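Local coordinates for protein carboxypeptidase Y inhibitor (Saccharomyces cerevisiae, PDB 1WPX) that inhibits the serine protease carboxypeptidase Y specifically and potently, as a member of the phosphatidylethanolamine-binding protein family, at residues T29-S34 with L207-S212; Q65-K70 with F134-F139; D87-L92 with Y169-G174; E115-L120 with V175-F180. All coordinates share one frame; numbering follows the deposited sequence.

Interaction 1 of 4, residues T29-S34 with L207-S212; sequences TSFQPS and LQLVAS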
loop_
_atom_site.group_PDB
_atom_site.type_symbol
_atom_site.label_atom_id
_atom_site.label_comp_id
_atom_site.label_asym_id
_atom_site.label_seq_id
_atom_site.Cartn_x
_atom_site.Cartn_y
_atom_site.Cartn_z
ATOM N N THR B 29 27.147 1.038 -1.724
ATOM C CA THR B 29 26.051 1.994 -1.672
ATOM C C THR B 29 25.653 2.556 -3.032
ATOM O O THR B 29 24.736 3.372 -3.126
ATOM C CB THR B 29 26.398 3.166 -0.754
ATOM O OG1 THR B 29 27.532 3.862 -1.283
ATOM C CG2 THR B 29 26.725 2.667 0.641
ATOM N N SER B 30 26.338 2.128 -4.086
ATOM C CA SER B 30 26.018 2.608 -5.426
ATOM C C SER B 30 25.255 1.528 -6.192
ATOM O O SER B 30 24.810 1.744 -7.322
ATOM C CB SER B 30 27.299 2.967 -6.186
ATOM O OG SER B 30 28.030 1.799 -6.531
ATOM N N PHE B 31 25.109 0.366 -5.566
ATOM C CA PHE B 31 24.407 -0.748 -6.189
ATOM C C PHE B 31 23.068 -0.356 -6.824
ATOM O O PHE B 31 22.248 0.341 -6.216
ATOM C CB PHE B 31 24.184 -1.865 -5.166
ATOM C CG PHE B 31 23.248 -2.937 -5.637
ATOM C CD1 PHE B 31 22.047 -3.168 -4.973
ATOM C CD2 PHE B 31 23.558 -3.712 -6.753
ATOM C CE1 PHE B 31 21.170 -4.153 -5.414
ATOM C CE2 PHE B 31 22.689 -4.703 -7.205
ATOM C CZ PHE B 31 21.493 -4.925 -6.535
ATOM N N GLN B 32 22.869 -0.814 -8.056
ATOM C CA GLN B 32 21.649 -0.561 -8.810
ATOM C C GLN B 32 21.084 -1.907 -9.223
ATOM O O GLN B 32 21.758 -2.683 -9.890
ATOM C CB GLN B 32 21.947 0.247 -10.076
ATOM C CG GLN B 32 22.361 1.689 -9.842
ATOM C CD GLN B 32 21.222 2.541 -9.321
ATOM O OE1 GLN B 32 20.653 2.254 -8.267
ATOM N NE2 GLN B 32 20.883 3.596 -10.058
ATOM N N PRO B 33 19.845 -2.210 -8.821
ATOM C CA PRO B 33 19.234 -3.492 -9.190
ATOM C C PRO B 33 18.919 -3.514 -10.687
ATOM O O PRO B 33 18.511 -2.499 -11.249
ATOM C CB PRO B 33 17.960 -3.530 -8.343
ATOM C CG PRO B 33 18.281 -2.629 -7.181
ATOM C CD PRO B 33 19.019 -1.498 -7.833
ATOM N N SER B 34 19.109 -4.665 -11.327
ATOM C CA SER B 34 18.828 -4.792 -12.753
ATOM C C SER B 34 17.445 -5.364 -12.956
ATOM O O SER B 34 16.883 -5.288 -14.045
ATOM C CB SER B 34 19.856 -5.693 -13.426
ATOM O OG SER B 34 21.123 -5.071 -13.436
ATOM N N LEU B 207 31.617 -12.553 -8.905
ATOM C CA LEU B 207 30.183 -12.662 -9.167
ATOM C C LEU B 207 29.575 -11.269 -9.288
ATOM O O LEU B 207 30.007 -10.338 -8.619
ATOM C CB LEU B 207 29.486 -13.441 -8.050
ATOM C CG LEU B 207 30.040 -14.833 -7.735
ATOM C CD1 LEU B 207 29.027 -15.587 -6.897
ATOM C CD2 LEU B 207 30.329 -15.594 -9.016
ATOM N N GLN B 208 28.579 -11.129 -10.151
ATOM C CA GLN B 208 27.932 -9.841 -10.361
ATOM C C GLN B 208 26.540 -9.827 -9.729
ATOM O O GLN B 208 25.650 -10.547 -10.176
ATOM C CB GLN B 208 27.810 -9.567 -11.861
ATOM C CG GLN B 208 27.568 -8.107 -12.225
ATOM C CD GLN B 208 27.112 -7.933 -13.667
ATOM O OE1 GLN B 208 27.656 -8.549 -14.585
ATOM N NE2 GLN B 208 26.112 -7.086 -13.871
ATOM N N LEU B 209 26.359 -9.010 -8.693
ATOM C CA LEU B 209 25.069 -8.893 -8.007
ATOM C C LEU B 209 24.026 -8.342 -8.976
ATOM O O LEU B 209 24.256 -7.322 -9.617
ATOM C CB LEU B 209 25.178 -7.935 -6.821
ATOM C CG LEU B 209 24.388 -8.247 -5.545
ATOM C CD1 LEU B 209 24.022 -6.938 -4.849
ATOM C CD2 LEU B 209 23.139 -9.039 -5.865
ATOM N N VAL B 210 22.880 -9.004 -9.077
ATOM C CA VAL B 210 21.830 -8.548 -9.981
ATOM C C VAL B 210 20.542 -8.146 -9.269
ATOM O O VAL B 210 19.853 -7.229 -9.711
ATOM C CB VAL B 210 21.510 -9.631 -11.053
ATOM C CG1 VAL B 210 20.233 -9.282 -11.805
ATOM C CG2 VAL B 210 22.656 -9.721 -12.043
ATOM N N ALA B 211 20.216 -8.822 -8.170
ATOM C CA ALA B 211 18.993 -8.512 -7.435
ATOM C C ALA B 211 19.032 -8.980 -5.987
ATOM O O ALA B 211 19.905 -9.759 -5.597
ATOM C CB ALA B 211 17.796 -9.130 -8.139
ATOM N N SER B 212 18.070 -8.499 -5.200
ATOM C CA SER B 212 17.972 -8.855 -3.787
ATOM C C SER B 212 16.605 -8.562 -3.156
ATOM O O SER B 212 15.955 -7.576 -3.483
ATOM C CB SER B 212 19.049 -8.120 -2.993
ATOM O OG SER B 212 18.942 -8.418 -1.613
#
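Phe31 lays its ring against Leu209, and the two side chains cross at about a right angle. The first torsion swings CG away from the backbone N (chi1 169°), which carries the ring from CB across to strand 208-217. Followed outward, its CD2 lies 3.8 Å from CD1 of Leu209. Phe31 CE2 comes closest to that methyl, at 3.5 Å, and CZ follows at 3.6 Å from it. Leu209 CD1 therefore sits over one face of the ring as a CH-pi contact, 17° off the ring normal. Toward the rim of the opposite face lies Pro33 N, from its own segment. The tip of the ring turns its edge to strand 208-217, Phe31 CZ lying 4.3 Å from Val210 O, near the ring plane. A flat, wide side chain suits this place, since it offers one face to a methyl of a branched side chain and a thin edge to peptide atoms. An alanine here is likely to open a gap beneath Leu209 CD1 and set that methyl free to shift. Three residues on, Ser34 N donates to Val210 O at 3.1 Å, nearly straight at 171° and in the carbonyl plane. Val210 and Ala211 form a classic beta bulge opposite Leu168 of strand 162-170. Phe31 also packs on Leu22 of helix 21-24, while Pro33 lies against Ile13 and Tyr16 of helix 8-18, joining the N-terminal helices to the sheet.

Interaction 2 of 4, residues Q65-K70 with F134-F139; sequences QFTFNK and FFASEF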
loop_
_atom_site.group_PDB
_atom_site.type_symbol
_atom_site.label_atom_id
_atom_site.label_comp_id
_atom_site.label_asym_id
_atom_site.label_seq_id
_atom_site.Cartn_x
_atom_site.Cartn_y
_atom_site.Cartn_z
ATOM N N GLN B 65 11.664 -16.110 -8.604
ATOM C CA GLN B 65 11.301 -15.599 -9.918
ATOM C C GLN B 65 12.116 -14.345 -10.128
ATOM O O GLN B 65 12.302 -13.565 -9.200
ATOM C CB GLN B 65 9.816 -15.240 -10.017
ATOM C CG GLN B 65 9.459 -14.613 -11.373
ATOM C CD GLN B 65 8.049 -14.056 -11.432
ATOM O OE1 GLN B 65 7.678 -13.194 -10.638
ATOM N NE2 GLN B 65 7.259 -14.539 -12.383
ATOM N N PHE B 66 12.605 -14.154 -11.347
ATOM C CA PHE B 66 13.399 -12.977 -11.669
ATOM C C PHE B 66 12.698 -12.173 -12.750
ATOM O O PHE B 66 12.333 -12.702 -13.792
ATOM C CB PHE B 66 14.791 -13.386 -12.147
ATOM C CG PHE B 66 15.659 -12.228 -12.558
ATOM C CD1 PHE B 66 15.935 -11.194 -11.671
ATOM C CD2 PHE B 66 16.214 -12.178 -13.832
ATOM C CE1 PHE B 66 16.749 -10.126 -12.045
ATOM C CE2 PHE B 66 17.032 -11.112 -14.216
ATOM C CZ PHE B 66 17.298 -10.085 -13.320
ATOM N N THR B 67 12.476 -10.898 -12.479
ATOM C CA THR B 67 11.838 -10.040 -13.454
ATOM C C THR B 67 12.878 -9.040 -13.910
ATOM O O THR B 67 13.390 -8.249 -13.119
ATOM C CB THR B 67 10.627 -9.289 -12.859
ATOM O OG1 THR B 67 9.540 -10.202 -12.688
ATOM C CG2 THR B 67 10.183 -8.171 -13.779
ATOM N N PHE B 68 13.218 -9.107 -15.187
ATOM C CA PHE B 68 14.187 -8.180 -15.731
ATOM C C PHE B 68 13.429 -7.069 -16.434
ATOM O O PHE B 68 12.439 -7.314 -17.131
ATOM C CB PHE B 68 15.133 -8.886 -16.709
ATOM C CG PHE B 68 15.977 -7.943 -17.515
ATOM C CD1 PHE B 68 15.577 -7.545 -18.790
ATOM C CD2 PHE B 68 17.158 -7.421 -16.990
ATOM C CE1 PHE B 68 16.340 -6.640 -19.530
ATOM C CE2 PHE B 68 17.933 -6.512 -17.724
ATOM C CZ PHE B 68 17.522 -6.122 -18.994
ATOM N N ASN B 69 13.889 -5.843 -16.225
ATOM C CA ASN B 69 13.270 -4.682 -16.843
ATOM C C ASN B 69 14.360 -3.756 -17.349
ATOM O O ASN B 69 14.969 -3.025 -16.564
ATOM C CB ASN B 69 12.396 -3.943 -15.832
ATOM C CG ASN B 69 11.737 -2.718 -16.425
ATOM O OD1 ASN B 69 11.046 -2.807 -17.441
ATOM N ND2 ASN B 69 11.945 -1.565 -15.795
ATOM N N LYS B 70 14.623 -3.804 -18.652
ATOM C CA LYS B 70 15.644 -2.945 -19.241
ATOM C C LYS B 70 15.162 -1.511 -19.121
ATOM O O LYS B 70 14.493 -0.988 -20.013
ATOM C CB LYS B 70 15.867 -3.297 -20.712
ATOM C CG LYS B 70 16.753 -2.307 -21.455
ATOM C CD LYS B 70 16.984 -2.753 -22.888
ATOM C CE LYS B 70 17.511 -1.614 -23.741
ATOM N NZ LYS B 70 16.503 -0.516 -23.845
ATOM N N PHE B 134 11.991 -6.783 -21.364
ATOM C CA PHE B 134 11.250 -7.110 -20.159
ATOM C C PHE B 134 10.852 -8.575 -20.160
ATOM O O PHE B 134 10.467 -9.117 -21.194
ATOM C CB PHE B 134 9.979 -6.259 -20.060
ATOM C CG PHE B 134 9.045 -6.697 -18.962
ATOM C CD1 PHE B 134 9.192 -6.209 -17.665
ATOM C CD2 PHE B 134 8.061 -7.654 -19.212
ATOM C CE1 PHE B 134 8.376 -6.671 -16.632
ATOM C CE2 PHE B 134 7.245 -8.121 -18.191
ATOM C CZ PHE B 134 7.402 -7.630 -16.895
ATOM N N PHE B 135 10.942 -9.209 -18.995
ATOM C CA PHE B 135 10.543 -10.602 -18.855
ATOM C C PHE B 135 10.610 -11.065 -17.414
ATOM O O PHE B 135 11.453 -10.615 -16.636
ATOM C CB PHE B 135 11.402 -11.522 -19.737
ATOM C CG PHE B 135 12.836 -11.650 -19.291
ATOM C CD1 PHE B 135 13.171 -12.408 -18.176
ATOM C CD2 PHE B 135 13.853 -11.015 -19.997
ATOM C CE1 PHE B 135 14.496 -12.532 -17.769
ATOM C CE2 PHE B 135 15.180 -11.131 -19.602
ATOM C CZ PHE B 135 15.503 -11.893 -18.485
ATOM N N ALA B 136 9.698 -11.959 -17.066
ATOM C CA ALA B 136 9.640 -12.525 -15.737
ATOM C C ALA B 136 9.855 -14.010 -15.950
ATOM O O ALA B 136 9.176 -14.622 -16.767
ATOM C CB ALA B 136 8.283 -12.274 -15.113
ATOM N N SER B 137 10.803 -14.590 -15.225
ATOM C CA SER B 137 11.082 -16.005 -15.372
ATOM C C SER B 137 11.523 -16.682 -14.091
ATOM O O SER B 137 12.136 -16.071 -13.221
ATOM C CB SER B 137 12.160 -16.218 -16.439
ATOM O OG SER B 137 12.569 -17.579 -16.481
ATOM N N GLU B 138 11.199 -17.963 -13.989
ATOM C CA GLU B 138 11.592 -18.761 -12.845
ATOM C C GLU B 138 12.888 -19.443 -13.256
ATOM O O GLU B 138 13.329 -19.310 -14.398
ATOM C CB GLU B 138 10.523 -19.797 -12.530
ATOM C CG GLU B 138 9.184 -19.175 -12.208
ATOM C CD GLU B 138 8.186 -20.189 -11.706
ATOM O OE1 GLU B 138 7.907 -21.158 -12.449
ATOM O OE2 GLU B 138 7.688 -20.012 -10.569
ATOM N N PHE B 139 13.502 -20.172 -12.338
ATOM C CA PHE B 139 14.751 -20.831 -12.660
ATOM C C PHE B 139 14.579 -22.299 -12.995
ATOM O O PHE B 139 13.610 -22.938 -12.581
ATOM C CB PHE B 139 15.723 -20.682 -11.496
ATOM C CG PHE B 139 16.088 -19.267 -11.211
ATOM C CD1 PHE B 139 17.003 -18.601 -12.014
ATOM C CD2 PHE B 139 15.474 -18.574 -10.174
ATOM C CE1 PHE B 139 17.302 -17.261 -11.793
ATOM C CE2 PHE B 139 15.763 -17.233 -9.945
ATOM C CZ PHE B 139 16.680 -16.574 -10.758
#
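The Phe135 ring carries the CB of Phe68 over one face, 3.7 Å from its centroid. Their rings are near parallel, at 26°, but slid apart and hardly overlapping. Phe135 reaches back toward its neighbour because its CG stands between the backbone N and the carbonyl carbon (chi1 69°). Phe134 N lies at the edge of the Phe68 ring, and Asn69 OD1 at the edge of the Phe134 ring, 3.9 Å from its CD1. Between these rings the strands run antiparallel and join through two hydrogen-bonded pairs. Phe66 N gives to Ser137 O at 2.7 Å, and Phe68 N to Phe135 O at 2.7 Å; both bonds are returned. Alternation then sorts the side chains. Ser137 shares a face with three phenylalanines, and its hydroxyl bonds Glu138 O and Asn122 N. The other face bears Thr67, Ala136, Gln65 and Phe134, and Thr67 CG2 packs 3.7 Å from Phe134 CE1. There a chain of another protein, presumably the target peptidase, covers the strands: its aromatic ring meets Phe134 edge-to-face, and Gln65 NE2 hydrogen-bonds to its backbone. The chemistry thus splits by face: Phe66, Phe68 and Phe135 pack together on one, while Phe134 joins small and amide side chains on that meeting the other protein.

Interaction 3 of 4, residues D87-L92 with Y169-G174; sequences DDLFTL and YKQPKG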
loop_
_atom_site.group_PDB
_atom_site.type_symbol
_atom_site.label_atom_id
_atom_site.label_comp_id
_atom_site.label_asym_id
_atom_site.label_seq_id
_atom_site.Cartn_x
_atom_site.Cartn_y
_atom_site.Cartn_z
ATOM N N ASP B 87 23.740 -17.984 -22.254
ATOM C CA ASP B 87 24.793 -18.710 -21.550
ATOM C C ASP B 87 24.686 -18.481 -20.045
ATOM O O ASP B 87 25.050 -19.343 -19.251
ATOM C CB ASP B 87 26.167 -18.229 -22.024
ATOM C CG ASP B 87 26.279 -18.183 -23.529
ATOM O OD1 ASP B 87 26.339 -19.264 -24.160
ATOM O OD2 ASP B 87 26.297 -17.060 -24.082
ATOM N N ASP B 88 24.184 -17.310 -19.669
ATOM C CA ASP B 88 24.047 -16.919 -18.275
ATOM C C ASP B 88 23.709 -18.003 -17.264
ATOM O O ASP B 88 22.756 -18.757 -17.424
ATOM C CB ASP B 88 23.020 -15.795 -18.140
ATOM C CG ASP B 88 23.537 -14.462 -18.644
ATOM O OD1 ASP B 88 24.763 -14.341 -18.876
ATOM O OD2 ASP B 88 22.711 -13.530 -18.792
ATOM N N LEU B 89 24.516 -18.058 -16.215
ATOM C CA LEU B 89 24.322 -18.988 -15.121
ATOM C C LEU B 89 24.247 -18.122 -13.867
ATOM O O LEU B 89 25.007 -17.166 -13.719
ATOM C CB LEU B 89 25.493 -19.964 -15.031
ATOM C CG LEU B 89 25.589 -21.012 -16.142
ATOM C CD1 LEU B 89 26.807 -21.891 -15.901
ATOM C CD2 LEU B 89 24.325 -21.860 -16.166
ATOM N N PHE B 90 23.323 -18.436 -12.967
ATOM C CA PHE B 90 23.182 -17.632 -11.761
ATOM C C PHE B 90 23.437 -18.362 -10.451
ATOM O O PHE B 90 23.424 -19.596 -10.386
ATOM C CB PHE B 90 21.788 -17.002 -11.708
ATOM C CG PHE B 90 21.455 -16.167 -12.906
ATOM C CD1 PHE B 90 20.978 -16.760 -14.071
ATOM C CD2 PHE B 90 21.640 -14.788 -12.878
ATOM C CE1 PHE B 90 20.689 -15.995 -15.193
ATOM C CE2 PHE B 90 21.357 -14.006 -13.993
ATOM C CZ PHE B 90 20.881 -14.611 -15.155
ATOM N N THR B 91 23.681 -17.572 -9.411
ATOM C CA THR B 91 23.904 -18.083 -8.070
ATOM C C THR B 91 22.930 -17.385 -7.129
ATOM O O THR B 91 22.826 -16.156 -7.109
ATOM C CB THR B 91 25.350 -17.836 -7.595
ATOM O OG1 THR B 91 26.206 -18.841 -8.150
ATOM C CG2 THR B 91 25.432 -17.881 -6.068
ATOM N N LEU B 92 22.218 -18.191 -6.356
ATOM C CA LEU B 92 21.232 -17.699 -5.407
ATOM C C LEU B 92 21.753 -17.924 -3.992
ATOM O O LEU B 92 22.028 -19.057 -3.591
ATOM C CB LEU B 92 19.917 -18.451 -5.624
ATOM C CG LEU B 92 18.595 -17.770 -5.286
ATOM C CD1 LEU B 92 18.627 -16.287 -5.637
ATOM C CD2 LEU B 92 17.510 -18.476 -6.070
ATOM N N TYR B 169 23.150 -13.583 -8.050
ATOM C CA TYR B 169 24.377 -13.198 -8.740
ATOM C C TYR B 169 24.498 -13.833 -10.117
ATOM O O TYR B 169 24.035 -14.951 -10.341
ATOM C CB TYR B 169 25.609 -13.608 -7.934
ATOM C CG TYR B 169 25.831 -12.844 -6.656
ATOM C CD1 TYR B 169 25.252 -13.266 -5.460
ATOM C CD2 TYR B 169 26.641 -11.706 -6.637
ATOM C CE1 TYR B 169 25.477 -12.575 -4.270
ATOM C CE2 TYR B 169 26.871 -11.003 -5.459
ATOM C CZ TYR B 169 26.288 -11.444 -4.274
ATOM O OH TYR B 169 26.533 -10.765 -3.099
ATOM N N LYS B 170 25.120 -13.110 -11.042
ATOM C CA LYS B 170 25.355 -13.636 -12.379
ATOM C C LYS B 170 26.789 -14.148 -12.348
ATOM O O LYS B 170 27.689 -13.425 -11.927
ATOM C CB LYS B 170 25.241 -12.541 -13.434
ATOM C CG LYS B 170 25.606 -13.035 -14.819
ATOM C CD LYS B 170 25.883 -11.893 -15.773
ATOM C CE LYS B 170 26.407 -12.424 -17.102
ATOM N NZ LYS B 170 26.647 -11.337 -18.100
ATOM N N GLN B 171 27.003 -15.389 -12.770
ATOM C CA GLN B 171 28.345 -15.968 -12.774
ATOM C C GLN B 171 29.089 -15.545 -14.034
ATOM O O GLN B 171 28.465 -15.258 -15.051
ATOM C CB GLN B 171 28.258 -17.496 -12.716
ATOM C CG GLN B 171 27.487 -18.014 -11.514
ATOM C CD GLN B 171 27.282 -19.521 -11.530
ATOM O OE1 GLN B 171 26.550 -20.067 -10.702
ATOM N NE2 GLN B 171 27.931 -20.200 -12.468
ATOM N N PRO B 172 30.433 -15.490 -13.979
ATOM C CA PRO B 172 31.230 -15.099 -15.151
ATOM C C PRO B 172 30.989 -16.155 -16.228
ATOM O O PRO B 172 30.873 -17.346 -15.913
ATOM C CB PRO B 172 32.672 -15.150 -14.636
ATOM C CG PRO B 172 32.544 -15.056 -13.147
ATOM C CD PRO B 172 31.310 -15.859 -12.853
ATOM N N LYS B 173 30.925 -15.744 -17.490
ATOM C CA LYS B 173 30.668 -16.703 -18.556
ATOM C C LYS B 173 31.642 -17.888 -18.609
ATOM O O LYS B 173 32.865 -17.731 -18.504
ATOM C CB LYS B 173 30.654 -16.001 -19.914
ATOM C CG LYS B 173 30.312 -16.939 -21.068
ATOM C CD LYS B 173 30.019 -16.174 -22.344
ATOM C CE LYS B 173 29.448 -17.085 -23.426
ATOM N NZ LYS B 173 29.028 -16.305 -24.632
ATOM N N GLY B 174 31.075 -19.078 -18.772
ATOM C CA GLY B 174 31.872 -20.281 -18.869
ATOM C C GLY B 174 32.395 -20.884 -17.579
ATOM O O GLY B 174 32.875 -22.016 -17.590
#
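Thr91 and Tyr169 form an antiparallel hydrogen-bonded pair, each N giving to the other's O at 2.8 Å, and beyond the adjoining pair of Phe90 with Lys170 a further bond runs from Gln171 N to Leu89 O. That third bond is close to straight, at 171°, and lies nearly along the C=O axis. Of the side chains, Gln171 does most. It runs extended past CG, alongside the Leu89 carbonyl, and its OE1 accepts from Thr91 OG1 at 2.9 Å, the hydroxyl being tilted from the amide's carbonyl plane. The same OE1 takes the backbone N of Asp117, so two donors grip it, while NE2 rests 3.5 Å from Leu89 CB and makes a weak hydrogen bond to Val175 O. A long amide suits this place: it gives an acceptor to a side chain and a backbone N at once. Across the sheet, Phe90 CE2 packs on Lys170 CB at 4.2 Å, and the extended lysine passes on toward Asp88. The ion pair there is long, Asp88 OD1 to Lys170 NZ 3.6 Å; the other oxygen, OD2, accepts from Gln85 N. Lys173, also stretched out, puts NZ 2.9 Å from OD2 of the poorly ordered Asp87, coming from above the carboxylate plane. The contact thus grades from regular backbone bonds and a buried amide to a long ion pair at Lys170 and an exposed salt bridge at Lys173, which solvent would probably weaken.

Interaction 4 of 4, residues E115-L120 with V175-F180; sequences ECDLKL and VDSSKF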
loop_
_atom_site.group_PDB
_atom_site.type_symbol
_atom_site.label_atom_id
_atom_site.label_comp_id
_atom_site.label_asym_id
_atom_site.label_seq_id
_atom_site.Cartn_x
_atom_site.Cartn_y
_atom_site.Cartn_z
ATOM N N GLU B 115 22.973 -21.787 -4.036
ATOM C CA GLU B 115 22.699 -22.612 -5.208
ATOM C C GLU B 115 23.406 -22.001 -6.410
ATOM O O GLU B 115 23.302 -20.794 -6.646
ATOM C CB GLU B 115 21.206 -22.645 -5.486
ATOM C CG GLU B 115 20.552 -23.966 -5.229
ATOM C CD GLU B 115 19.157 -23.993 -5.792
ATOM O OE1 GLU B 115 18.314 -23.203 -5.313
ATOM O OE2 GLU B 115 18.908 -24.794 -6.719
ATOM N N CYS B 116 24.108 -22.827 -7.180
ATOM C CA CYS B 116 24.831 -22.317 -8.337
ATOM C C CYS B 116 24.482 -23.015 -9.639
ATOM O O CYS B 116 23.783 -24.033 -9.654
ATOM C CB CYS B 116 26.336 -22.423 -8.102
ATOM S SG CYS B 116 26.885 -21.737 -6.531
ATOM N N ASP B 117 24.988 -22.446 -10.731
ATOM C CA ASP B 117 24.768 -22.974 -12.067
ATOM C C ASP B 117 23.274 -23.076 -12.365
ATOM O O ASP B 117 22.794 -24.095 -12.861
ATOM C CB ASP B 117 25.426 -24.346 -12.207
ATOM C CG ASP B 117 26.816 -24.390 -11.600
ATOM O OD1 ASP B 117 27.647 -23.510 -11.924
ATOM O OD2 ASP B 117 27.078 -25.313 -10.795
ATOM N N LEU B 118 22.552 -22.005 -12.045
ATOM C CA LEU B 118 21.116 -21.916 -12.272
ATOM C C LEU B 118 20.892 -21.184 -13.581
ATOM O O LEU B 118 21.559 -20.188 -13.850
ATOM C CB LEU B 118 20.449 -21.106 -11.159
ATOM C CG LEU B 118 20.172 -21.732 -9.796
ATOM C CD1 LEU B 118 20.003 -20.637 -8.754
ATOM C CD2 LEU B 118 18.924 -22.598 -9.887
ATOM N N LYS B 119 19.965 -21.664 -14.399
ATOM C CA LYS B 119 19.682 -20.980 -15.649
ATOM C C LYS B 119 18.202 -20.616 -15.711
ATOM O O LYS B 119 17.353 -21.285 -15.114
ATOM C CB LYS B 119 20.088 -21.840 -16.855
ATOM C CG LYS B 119 19.354 -23.151 -16.983
ATOM C CD LYS B 119 19.680 -23.834 -18.307
ATOM C CE LYS B 119 19.121 -25.267 -18.370
ATOM N NZ LYS B 119 19.781 -26.232 -17.416
ATOM N N LEU B 120 17.898 -19.539 -16.419
ATOM C CA LEU B 120 16.529 -19.074 -16.550
ATOM C C LEU B 120 15.711 -19.874 -17.562
ATOM O O LEU B 120 16.206 -20.222 -18.632
ATOM C CB LEU B 120 16.535 -17.599 -16.958
ATOM C CG LEU B 120 16.953 -16.597 -15.880
ATOM C CD1 LEU B 120 17.413 -15.280 -16.501
ATOM C CD2 LEU B 120 15.775 -16.384 -14.941
ATOM N N VAL B 175 32.327 -20.166 -16.466
ATOM C CA VAL B 175 32.842 -20.750 -15.237
ATOM C C VAL B 175 31.742 -21.262 -14.313
ATOM O O VAL B 175 30.897 -20.505 -13.847
ATOM C CB VAL B 175 33.796 -19.755 -14.508
ATOM C CG1 VAL B 175 33.813 -18.436 -15.239
ATOM C CG2 VAL B 175 33.403 -19.585 -13.061
ATOM N N ASP B 176 31.760 -22.571 -14.081
ATOM C CA ASP B 176 30.791 -23.245 -13.229
ATOM C C ASP B 176 31.185 -23.127 -11.750
ATOM O O ASP B 176 32.284 -22.676 -11.422
ATOM C CB ASP B 176 30.711 -24.714 -13.624
ATOM C CG ASP B 176 32.022 -25.437 -13.398
ATOM O OD1 ASP B 176 32.048 -26.380 -12.575
ATOM O OD2 ASP B 176 33.029 -25.053 -14.037
ATOM N N SER B 177 30.296 -23.561 -10.861
ATOM C CA SER B 177 30.550 -23.456 -9.424
ATOM C C SER B 177 31.704 -24.289 -8.863
ATOM O O SER B 177 32.187 -24.009 -7.764
ATOM C CB SER B 177 29.268 -23.759 -8.634
ATOM O OG SER B 177 28.793 -25.075 -8.857
ATOM N N SER B 178 32.153 -25.298 -9.603
ATOM C CA SER B 178 33.255 -26.129 -9.125
ATOM C C SER B 178 34.540 -25.312 -8.977
ATOM O O SER B 178 35.525 -25.792 -8.426
ATOM C CB SER B 178 33.509 -27.296 -10.084
ATOM O OG SER B 178 34.150 -26.863 -11.276
ATOM N N LYS B 179 34.522 -24.076 -9.463
ATOM C CA LYS B 179 35.697 -23.213 -9.393
ATOM C C LYS B 179 35.603 -22.088 -8.365
ATOM O O LYS B 179 36.529 -21.287 -8.223
ATOM C CB LYS B 179 35.986 -22.641 -10.781
ATOM C CG LYS B 179 36.381 -23.730 -11.758
ATOM C CD LYS B 179 36.368 -23.265 -13.188
ATOM C CE LYS B 179 36.825 -24.383 -14.109
ATOM N NZ LYS B 179 35.939 -25.568 -14.018
ATOM N N PHE B 180 34.492 -22.029 -7.641
ATOM C CA PHE B 180 34.336 -20.995 -6.629
ATOM C C PHE B 180 35.012 -21.429 -5.338
ATOM O O PHE B 180 35.069 -22.617 -5.034
ATOM C CB PHE B 180 32.854 -20.715 -6.367
ATOM C CG PHE B 180 32.119 -20.187 -7.563
ATOM C CD1 PHE B 180 32.792 -19.472 -8.548
ATOM C CD2 PHE B 180 30.747 -20.382 -7.696
ATOM C CE1 PHE B 180 32.116 -18.959 -9.648
ATOM C CE2 PHE B 180 30.058 -19.870 -8.796
ATOM C CZ PHE B 180 30.746 -19.156 -9.775
#
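Asp117 and Ser177 make the tight part of this contact, a carboxylate held by two bonds from one residue. Ser177 N gives to Asp117 OD1 at 2.9 Å on its syn lone pair, and Ser177 OG to Asp117 OD2 at 2.6 Å, also on the syn side. The serine hydroxyl can join in because it stands between its own N and carbonyl carbon (chi1 62°). Asp117 has positive phi and, with Leu118, forms a G1 bulge facing Phe90, where strand 110-120 turns a corner. An alanine in its place would probably leave the Ser177 N and OG without their buried acceptor and set the 175-180 loop free to drift. Beside this pair, Cys116 CB packs on Ser177 CB, and its sulfur meets the edge of the Phe180 ring, 4.3 Å from CD2. The looser side lies toward solvent. Asp176 touches Asp117 OD1 only with carbon atoms; its own carboxylate serves the loop, OD1 closing an Asx turn with Ser178 N at 3.2 Å, and OD2 pairing with Lys179 NZ at 3.0 Å. Two carboxylates thus share the work: the buried one, whose charge is probably eased by its two donors, ties loop to strand, and the outer one shapes the loop.

In the fold
All four contacts reach one curled antiparallel sheet. Interaction 1 is buried, an N-terminal loop meeting strand 208-217 mainly through apolar contact. Interactions 2 and 3 are strand pairings that lie partly at the surface, the first covered by another protein chain, the second running out into charged loops. Interaction 4 is buried but polar, and joins loop 175-180 to strand 110-120. Its centre lies only about 6 Å from that of interaction 3, and their strands 90-96 and 110-120 are neighbours in the sheet. Interactions 1 and 2 touch where Val210 and Ala211 meet Phe66; interactions 2 and 4 touch through Phe139 and Leu120, and Gln208 O probably bonds Lys170 N between interactions 1 and 3.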